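Local structure of TqaA (Penicillium aethiopicum, 5DLK) at residues R77-M81 and D82-E86; W344-M347 and D348-H352; V437-S441 and R442-Q446. The protein is a fungal nonribosomal peptide synthetase whose condensation-like CT domain, the part in this model and a mutant form, is thought to close the finished peptide into a ring. One frame throughout, in Å; residues are numbered along the deposited sequence.

Contact 1: residues R77-M81 and D82-E86; sequences RSLNM and DRLRE
The Arg85 guanidinium lies with one face over the carbonyl oxygen of Met81, its NH1 3.5 Å from Met81 O, while the Asp82 carboxylate comes to its edge in the plane of the group. There Arg85 NH1 and Asp82 OD1 form a salt bridge of 2.6 Å, and NE makes a second one to Glu123 of strand 122-125. Held by carboxylates at NH1 and NE, the group has little freedom to turn. The Arg83 guanidinium meets the Asn80 amide at a slant, the planes 60° apart, with Arg83 NH2 3.6 Å from Asn80 ND2.

Asn80 is the N-cap of helix 81-94. Its CG stands anti to the backbone N (chi1 -173°), which carries OD1 forward over the first turn to take the Arg83 N-H at 3.2 Å. The donor stands well above the amide plane, not on a lone pair. The backbone then settles into helical bonding: Leu84 N to Asn80 O at 2.9 Å, Arg85 N to Met81 O at 3.0 Å. Asn80 N is itself tied to the Tyr197 hydroxyl of helix 186-197.

On the inner side Leu79 and Leu84 cross at about a right angle, Leu79 CD1 lying 4.0 Å from Leu84 CD2. Leu84 goes on to touch Phe193 and Tyr197, and Met81 packs on Leu161 and Val170, on neighbouring strands of the five-stranded sheet.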
loop_
_atom_site.group_PDB
_atom_site.type_symbol
_atom_site.label_atom_id
_atom_site.label_comp_id
_atom_site.label_asym_id
_atom_site.label_seq_id
_atom_site.Cartn_x
_atom_site.Cartn_y
_atom_site.Cartn_z
ATOM N N ARG A 77 -6.736 -0.722 -34.474
ATOM C CA ARG A 77 -7.404 0.325 -35.239
ATOM C C ARG A 77 -8.693 0.795 -34.567
ATOM O O ARG A 77 -9.293 1.783 -34.987
ATOM C CB ARG A 77 -7.699 -0.166 -36.662
ATOM C CG ARG A 77 -6.673 -1.157 -37.202
ATOM C CD ARG A 77 -7.104 -1.743 -38.540
ATOM N NE ARG A 77 -6.948 -3.198 -38.568
ATOM C CZ ARG A 77 -5.871 -3.832 -39.025
ATOM N NH1 ARG A 77 -4.844 -3.143 -39.507
ATOM N NH2 ARG A 77 -5.822 -5.160 -39.005
ATOM N N SER A 78 -9.107 0.101 -33.511
ATOM C CA SER A 78 -10.393 0.377 -32.871
ATOM C C SER A 78 -10.346 1.479 -31.815
ATOM O O SER A 78 -11.386 1.897 -31.309
ATOM C CB SER A 78 -10.947 -0.896 -32.220
ATOM O OG SER A 78 -11.052 -1.954 -33.153
ATOM N N LEU A 79 -9.152 1.945 -31.474
ATOM C CA LEU A 79 -9.016 2.876 -30.358
ATOM C C LEU A 79 -9.722 4.196 -30.623
ATOM O O LEU A 79 -9.562 4.799 -31.679
ATOM C CB LEU A 79 -7.540 3.136 -30.044
ATOM C CG LEU A 79 -7.313 4.040 -28.825
ATOM C CD1 LEU A 79 -7.947 3.425 -27.565
ATOM C CD2 LEU A 79 -5.829 4.326 -28.604
ATOM N N ASN A 80 -10.510 4.641 -29.652
ATOM C CA ASN A 80 -11.177 5.925 -29.739
ATOM C C ASN A 80 -10.503 6.925 -28.802
ATOM O O ASN A 80 -10.747 6.912 -27.594
ATOM C CB ASN A 80 -12.660 5.764 -29.407
ATOM C CG ASN A 80 -13.460 7.027 -29.638
ATOM O OD1 ASN A 80 -12.951 8.143 -29.518
ATOM N ND2 ASN A 80 -14.735 6.856 -29.964
ATOM N N MET A 81 -9.658 7.787 -29.362
ATOM C CA MET A 81 -8.850 8.704 -28.560
ATOM C C MET A 81 -9.680 9.681 -27.727
ATOM O O MET A 81 -9.333 9.961 -26.573
ATOM C CB MET A 81 -7.878 9.472 -29.455
ATOM C CG MET A 81 -6.816 8.591 -30.088
ATOM S SD MET A 81 -5.504 8.084 -28.948
ATOM C CE MET A 81 -4.587 9.616 -28.786
ATOM N N ASP A 82 -10.778 10.190 -28.286
ATOM C CA ASP A 82 -11.637 11.095 -27.523
ATOM C C ASP A 82 -12.289 10.387 -26.335
ATOM O O ASP A 82 -12.413 10.961 -25.256
ATOM C CB ASP A 82 -12.723 11.709 -28.408
ATOM C CG ASP A 82 -12.232 12.924 -29.169
ATOM O OD1 ASP A 82 -11.113 13.399 -28.864
ATOM O OD2 ASP A 82 -12.963 13.410 -30.062
ATOM N N ARG A 83 -12.708 9.144 -26.539
ATOM C CA ARG A 83 -13.343 8.382 -25.475
ATOM C C ARG A 83 -12.327 8.047 -24.383
ATOM O O ARG A 83 -12.647 8.064 -23.199
ATOM C CB ARG A 83 -13.972 7.102 -26.025
ATOM C CG ARG A 83 -14.830 6.355 -25.014
ATOM C CD ARG A 83 -16.234 6.162 -25.536
ATOM N NE ARG A 83 -16.227 5.443 -26.804
ATOM C CZ ARG A 83 -17.299 5.270 -27.570
ATOM N NH1 ARG A 83 -18.466 5.774 -27.196
ATOM N NH2 ARG A 83 -17.200 4.601 -28.714
ATOM N N LEU A 84 -11.104 7.738 -24.797
ATOM C CA LEU A 84 -10.012 7.526 -23.863
ATOM C C LEU A 84 -9.827 8.760 -22.976
ATOM O O LEU A 84 -9.766 8.648 -21.749
ATOM C CB LEU A 84 -8.726 7.203 -24.622
ATOM C CG LEU A 84 -7.714 6.273 -23.967
ATOM C CD1 LEU A 84 -8.353 4.927 -23.586
ATOM C CD2 LEU A 84 -6.544 6.078 -24.912
ATOM N N ARG A 85 -9.755 9.934 -23.603
ATOM C CA ARG A 85 -9.596 11.195 -22.881
ATOM C C ARG A 85 -10.714 11.460 -21.879
ATOM O O ARG A 85 -10.454 11.838 -20.740
ATOM C CB ARG A 85 -9.527 12.374 -23.859
ATOM C CG ARG A 85 -8.245 12.480 -24.640
ATOM C CD ARG A 85 -8.266 13.691 -25.573
ATOM N NE ARG A 85 -7.201 13.563 -26.552
ATOM C CZ ARG A 85 -7.375 13.178 -27.810
ATOM N NH1 ARG A 85 -8.594 12.940 -28.276
ATOM N NH2 ARG A 85 -6.327 13.066 -28.609
ATOM N N GLU A 86 -11.960 11.288 -22.310
ATOM C CA GLU A 86 -13.100 11.564 -21.441
ATOM C C GLU A 86 -13.236 10.541 -20.314
ATOM O O GLU A 86 -13.843 10.823 -19.278
ATOM C CB GLU A 86 -14.396 11.597 -22.249
ATOM C CG GLU A 86 -14.391 12.615 -23.370
ATOM C CD GLU A 86 -15.356 12.260 -24.489
ATOM O OE1 GLU A 86 -16.290 11.460 -24.247
ATOM O OE2 GLU A 86 -15.174 12.773 -25.615
#

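Contact 2: residues W344-M347 and D348-H352; sequences WTVM and DLLHH
Asp348 CB sits over the face of the Trp344 five-membered ring, 3.5 Å from its centroid and almost on the ring normal, a CH-pi contact. The same side chain reaches back with OD2 to the Thr345 backbone: Thr345 N donates to Asp348 OD2 over 2.9 Å in a practically straight bond, 178° at the hydrogen, arriving on the anti side of the carboxylate. In return Asp348 N gives a weak bond of 3.3 Å to Thr345 OG1. Thr345 can accept it because OG1 lies between its backbone N and carbonyl carbon (chi1 65°), turned toward the first helical turn.

This reciprocal pair is a capping box, with Thr345 as the N-cap of helix 346-358. Behind it the regular bonds begin, Leu349 N to Thr345 O and then Leu350 N to Val346 O at 2.9 Å.

Farther along the indole, CH2 of Trp344 comes 3.5 Å from His352 CB; the two rings meet obliquely, planes 53° apart, with His352 CD2 at the indole edge. His352 NE2 is hydrogen-bonded to Thr336 N, which fixes the imidazole at the end of strand 329-336. Val346 and Leu350 run side by side, pointing the same way, Val346 CG1 3.7 Å from Leu350 CD1. Leu350 leans on Leu286 and Ala289 of helix 283-299, its side chain about 8 Å from that of Thr282, which binds phosphopantetheine in another structure of this protein. Backbone bonds from Trp344 to Leu471 and from Val346 to Ala469 tie the helix start to the C-terminal segment.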
loop_
_atom_site.group_PDB
_atom_site.type_symbol
_atom_site.label_atom_id
_atom_site.label_comp_id
_atom_site.label_asym_id
_atom_site.label_seq_id
_atom_site.Cartn_x
_atom_site.Cartn_y
_atom_site.Cartn_z
ATOM N N TRP A 344 6.720 -27.430 21.401
ATOM C CA TRP A 344 5.951 -27.048 20.224
ATOM C C TRP A 344 6.505 -27.619 18.917
ATOM O O TRP A 344 7.725 -27.721 18.725
ATOM C CB TRP A 344 5.909 -25.534 20.073
ATOM C CG TRP A 344 4.669 -24.885 20.576
ATOM C CD1 TRP A 344 3.699 -25.422 21.380
ATOM C CD2 TRP A 344 4.278 -23.546 20.304
ATOM N NE1 TRP A 344 2.722 -24.472 21.636
ATOM C CE2 TRP A 344 3.059 -23.316 20.976
ATOM C CE3 TRP A 344 4.851 -22.506 19.554
ATOM C CZ2 TRP A 344 2.411 -22.087 20.928
ATOM C CZ3 TRP A 344 4.198 -21.276 19.506
ATOM C CH2 TRP A 344 2.990 -21.082 20.185
ATOM N N THR A 345 5.586 -27.980 18.035
ATOM C CA THR A 345 5.922 -28.308 16.657
ATOM C C THR A 345 5.728 -27.093 15.775
ATOM O O THR A 345 5.155 -26.089 16.182
ATOM C CB THR A 345 5.041 -29.434 16.116
ATOM O OG1 THR A 345 3.687 -28.976 16.050
ATOM C CG2 THR A 345 5.110 -30.666 17.037
ATOM N N VAL A 346 6.211 -27.194 14.546
ATOM C CA VAL A 346 5.925 -26.187 13.543
ATOM C C VAL A 346 4.428 -25.907 13.425
ATOM O O VAL A 346 4.015 -24.750 13.360
ATOM C CB VAL A 346 6.494 -26.629 12.188
ATOM C CG1 VAL A 346 5.937 -25.761 11.059
ATOM C CG2 VAL A 346 8.026 -26.594 12.243
ATOM N N MET A 347 3.597 -26.947 13.441
ATOM C CA MET A 347 2.158 -26.721 13.337
ATOM C C MET A 347 1.610 -25.840 14.472
ATOM O O MET A 347 0.736 -25.005 14.245
ATOM C CB MET A 347 1.399 -28.053 13.333
ATOM C CG MET A 347 0.002 -27.903 12.758
ATOM S SD MET A 347 0.134 -27.636 10.956
ATOM C CE MET A 347 0.465 -29.329 10.453
ATOM N N ASP A 348 2.112 -26.062 15.683
ATOM C CA ASP A 348 1.688 -25.289 16.858
ATOM C C ASP A 348 2.035 -23.821 16.648
ATOM O O ASP A 348 1.245 -22.932 16.977
ATOM C CB ASP A 348 2.351 -25.805 18.138
ATOM C CG ASP A 348 1.935 -27.241 18.485
ATOM O OD1 ASP A 348 0.738 -27.541 18.358
ATOM O OD2 ASP A 348 2.800 -28.050 18.877
ATOM N N LEU A 349 3.229 -23.569 16.114
ATOM C CA LEU A 349 3.645 -22.194 15.836
ATOM C C LEU A 349 2.771 -21.589 14.745
ATOM O O LEU A 349 2.366 -20.424 14.837
ATOM C CB LEU A 349 5.137 -22.146 15.440
ATOM C CG LEU A 349 5.595 -20.801 14.876
ATOM C CD1 LEU A 349 5.411 -19.710 15.924
ATOM C CD2 LEU A 349 7.059 -20.874 14.402
ATOM N N LEU A 350 2.473 -22.364 13.702
ATOM C CA LEU A 350 1.652 -21.832 12.610
ATOM C C LEU A 350 0.249 -21.447 13.126
ATOM O O LEU A 350 -0.257 -20.381 12.807
ATOM C CB LEU A 350 1.534 -22.842 11.475
ATOM C CG LEU A 350 2.877 -23.090 10.768
ATOM C CD1 LEU A 350 2.753 -24.260 9.782
ATOM C CD2 LEU A 350 3.291 -21.826 10.037
ATOM N N HIS A 351 -0.360 -22.318 13.930
ATOM C CA HIS A 351 -1.701 -22.021 14.447
ATOM C C HIS A 351 -1.699 -20.776 15.321
ATOM O O HIS A 351 -2.598 -19.934 15.209
ATOM C CB HIS A 351 -2.277 -23.218 15.227
ATOM C CG HIS A 351 -2.859 -24.266 14.331
ATOM N ND1 HIS A 351 -3.821 -23.979 13.385
ATOM C CD2 HIS A 351 -2.595 -25.588 14.212
ATOM C CE1 HIS A 351 -4.131 -25.084 12.728
ATOM N NE2 HIS A 351 -3.401 -26.073 13.209
ATOM N N HIS A 352 -0.690 -20.663 16.180
ATOM C CA HIS A 352 -0.566 -19.502 17.054
ATOM C C HIS A 352 -0.369 -18.229 16.238
ATOM O O HIS A 352 -1.016 -17.210 16.496
ATOM C CB HIS A 352 0.586 -19.687 18.050
ATOM C CG HIS A 352 0.900 -18.458 18.858
ATOM N ND1 HIS A 352 0.030 -17.938 19.797
ATOM C CD2 HIS A 352 1.992 -17.657 18.870
ATOM C CE1 HIS A 352 0.571 -16.855 20.339
ATOM N NE2 HIS A 352 1.770 -16.675 19.808
#

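Contact 3: residues V437-S441 and R442-Q446; sequences VCANS and RVLGQ
Asn440 and Arg442 form an Asx turn where strand 433-440 of the six-stranded sheet ends and the chain bends toward helix 446-465. Its defining hydrogen bond runs from Arg442 N to Asn440 OD1, 2.9 Å long. A first torsion of -170° turns the Asn440 amide away from its own backbone N and brings OD1 to the Arg442 N-H. A second layer of hydrogen bonds comes from the backbone: Asn440 O accepts both Leu444 N, at 2.9 Å and near the carbonyl axis, and Val443 N, which stands well above the carbonyl plane. Replacing Asn440 by an alanine removes OD1, and would probably leave Arg442 N without its mate and the bend less firmly set.

The charged end of Arg442 passes the amide obliquely, planes 53° apart, and has a long, weak ion pair with Asp420. Ser441 OG is held by Gln264 N, beside edge strand 265-272.

Apolar contacts close the inner side. Leu444 CD2 meets Val437 CG1 at 3.8 Å, the two side chains crossing at about a right angle, and Leu444 CB lies 4.0 Å from Ala439 CB. Val422 of the neighbouring strand touches all three, and Leu452 of helix 446-465 touches Val437 and Leu444.

Between the two arms sits one water, whose oxygen is 2.9 Å from Ala439 O and 2.8 Å from Leu444 O.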
loop_
_atom_site.group_PDB
_atom_site.type_symbol
_atom_site.label_atom_id
_atom_site.label_comp_id
_atom_site.label_asym_id
_atom_site.label_seq_id
_atom_site.Cartn_x
_atom_site.Cartn_y
_atom_site.Cartn_z
ATOM N N VAL A 437 13.391 -8.582 -0.101
ATOM C CA VAL A 437 13.798 -7.699 0.981
ATOM C C VAL A 437 14.064 -6.319 0.400
ATOM O O VAL A 437 14.753 -6.193 -0.632
ATOM C CB VAL A 437 15.061 -8.223 1.699
ATOM C CG1 VAL A 437 15.550 -7.200 2.722
ATOM C CG2 VAL A 437 14.791 -9.595 2.341
ATOM N N CYS A 438 13.516 -5.291 1.048
ATOM C CA CYS A 438 13.738 -3.915 0.606
ATOM C C CYS A 438 14.161 -3.054 1.788
ATOM O O CYS A 438 13.428 -2.919 2.784
ATOM C CB CYS A 438 12.474 -3.332 -0.034
ATOM S SG CYS A 438 12.756 -1.670 -0.736
ATOM N N ALA A 439 15.347 -2.474 1.685
ATOM C CA ALA A 439 15.870 -1.645 2.758
ATOM C C ALA A 439 16.994 -0.781 2.230
ATOM O O ALA A 439 17.678 -1.148 1.276
ATOM C CB ALA A 439 16.386 -2.515 3.930
ATOM N N ASN A 440 17.201 0.346 2.881
ATOM C CA ASN A 440 18.356 1.178 2.558
ATOM C C ASN A 440 19.667 0.449 2.865
ATOM O O ASN A 440 19.768 -0.259 3.862
ATOM C CB ASN A 440 18.272 2.486 3.326
ATOM C CG ASN A 440 19.309 3.478 2.861
ATOM O OD1 ASN A 440 20.447 3.417 3.285
ATOM N ND2 ASN A 440 18.922 4.372 1.970
ATOM N N SER A 441 20.683 0.642 2.019
ATOM C CA SER A 441 21.925 -0.104 2.129
ATOM C C SER A 441 22.673 0.231 3.414
ATOM O O SER A 441 23.534 -0.534 3.851
ATOM C CB SER A 441 22.828 0.180 0.916
ATOM O OG SER A 441 23.031 1.576 0.809
ATOM N N ARG A 442 22.357 1.378 4.010
ATOM C CA ARG A 442 22.965 1.748 5.286
ATOM C C ARG A 442 22.377 0.909 6.417
ATOM O O ARG A 442 23.043 0.639 7.406
ATOM C CB ARG A 442 22.745 3.219 5.617
ATOM C CG ARG A 442 23.443 4.233 4.729
ATOM C CD ARG A 442 22.764 5.578 4.968
ATOM N NE ARG A 442 21.458 5.326 5.582
ATOM C CZ ARG A 442 20.572 6.250 5.929
ATOM N NH1 ARG A 442 20.829 7.538 5.723
ATOM N NH2 ARG A 442 19.421 5.873 6.487
ATOM N N VAL A 443 21.109 0.539 6.267
ATOM C CA VAL A 443 20.399 -0.236 7.281
ATOM C C VAL A 443 20.727 -1.706 7.136
ATOM O O VAL A 443 21.048 -2.392 8.101
ATOM C CB VAL A 443 18.877 -0.023 7.166
ATOM C CG1 VAL A 443 18.129 -0.937 8.148
ATOM C CG2 VAL A 443 18.542 1.429 7.415
ATOM N N LEU A 444 20.674 -2.176 5.901
ATOM C CA LEU A 444 20.951 -3.561 5.613
ATOM C C LEU A 444 21.804 -3.641 4.353
ATOM O O LEU A 444 21.323 -3.349 3.257
ATOM C CB LEU A 444 19.624 -4.305 5.460
ATOM C CG LEU A 444 19.562 -5.812 5.629
ATOM C CD1 LEU A 444 19.991 -6.280 7.046
ATOM C CD2 LEU A 444 18.146 -6.270 5.314
ATOM N N GLY A 445 23.079 -4.001 4.509
ATOM C CA GLY A 445 23.993 -4.073 3.389
ATOM C C GLY A 445 23.611 -5.216 2.477
ATOM O O GLY A 445 22.864 -6.106 2.890
ATOM N N GLN A 446 24.108 -5.196 1.244
ATOM C CA GLN A 446 23.722 -6.208 0.267
ATOM C C GLN A 446 23.942 -7.655 0.734
ATOM O O GLN A 446 23.040 -8.483 0.598
ATOM C CB GLN A 446 24.458 -6.007 -1.057
ATOM C CG GLN A 446 24.003 -7.011 -2.120
ATOM C CD GLN A 446 22.511 -6.882 -2.432
ATOM O OE1 GLN A 446 22.083 -5.922 -3.071
ATOM N NE2 GLN A 446 21.717 -7.846 -1.970
HETATM O O HOH W 1 18.942 -3.706 1.767
#

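Contacts 1 and 2 both open a helix with a side-chain N-cap, but contact 1 lies at the surface and includes the salt-bridged Arg85, whereas contact 2 is partly buried and sets an indole against its capping aspartate. Contact 3, also partly buried, instead ends a strand and leads into a helix. Contacts 1 and 2 lie on opposite sides of the chain's centre, about 55 Å between their centres. Contacts 2 and 3 are nearer, about 18 Å between nearest atoms, and both involve the six-stranded sheet and helix 446-465. Contact 1 starts helix 81-94 and packs it on the five-stranded sheet and helix 186-197.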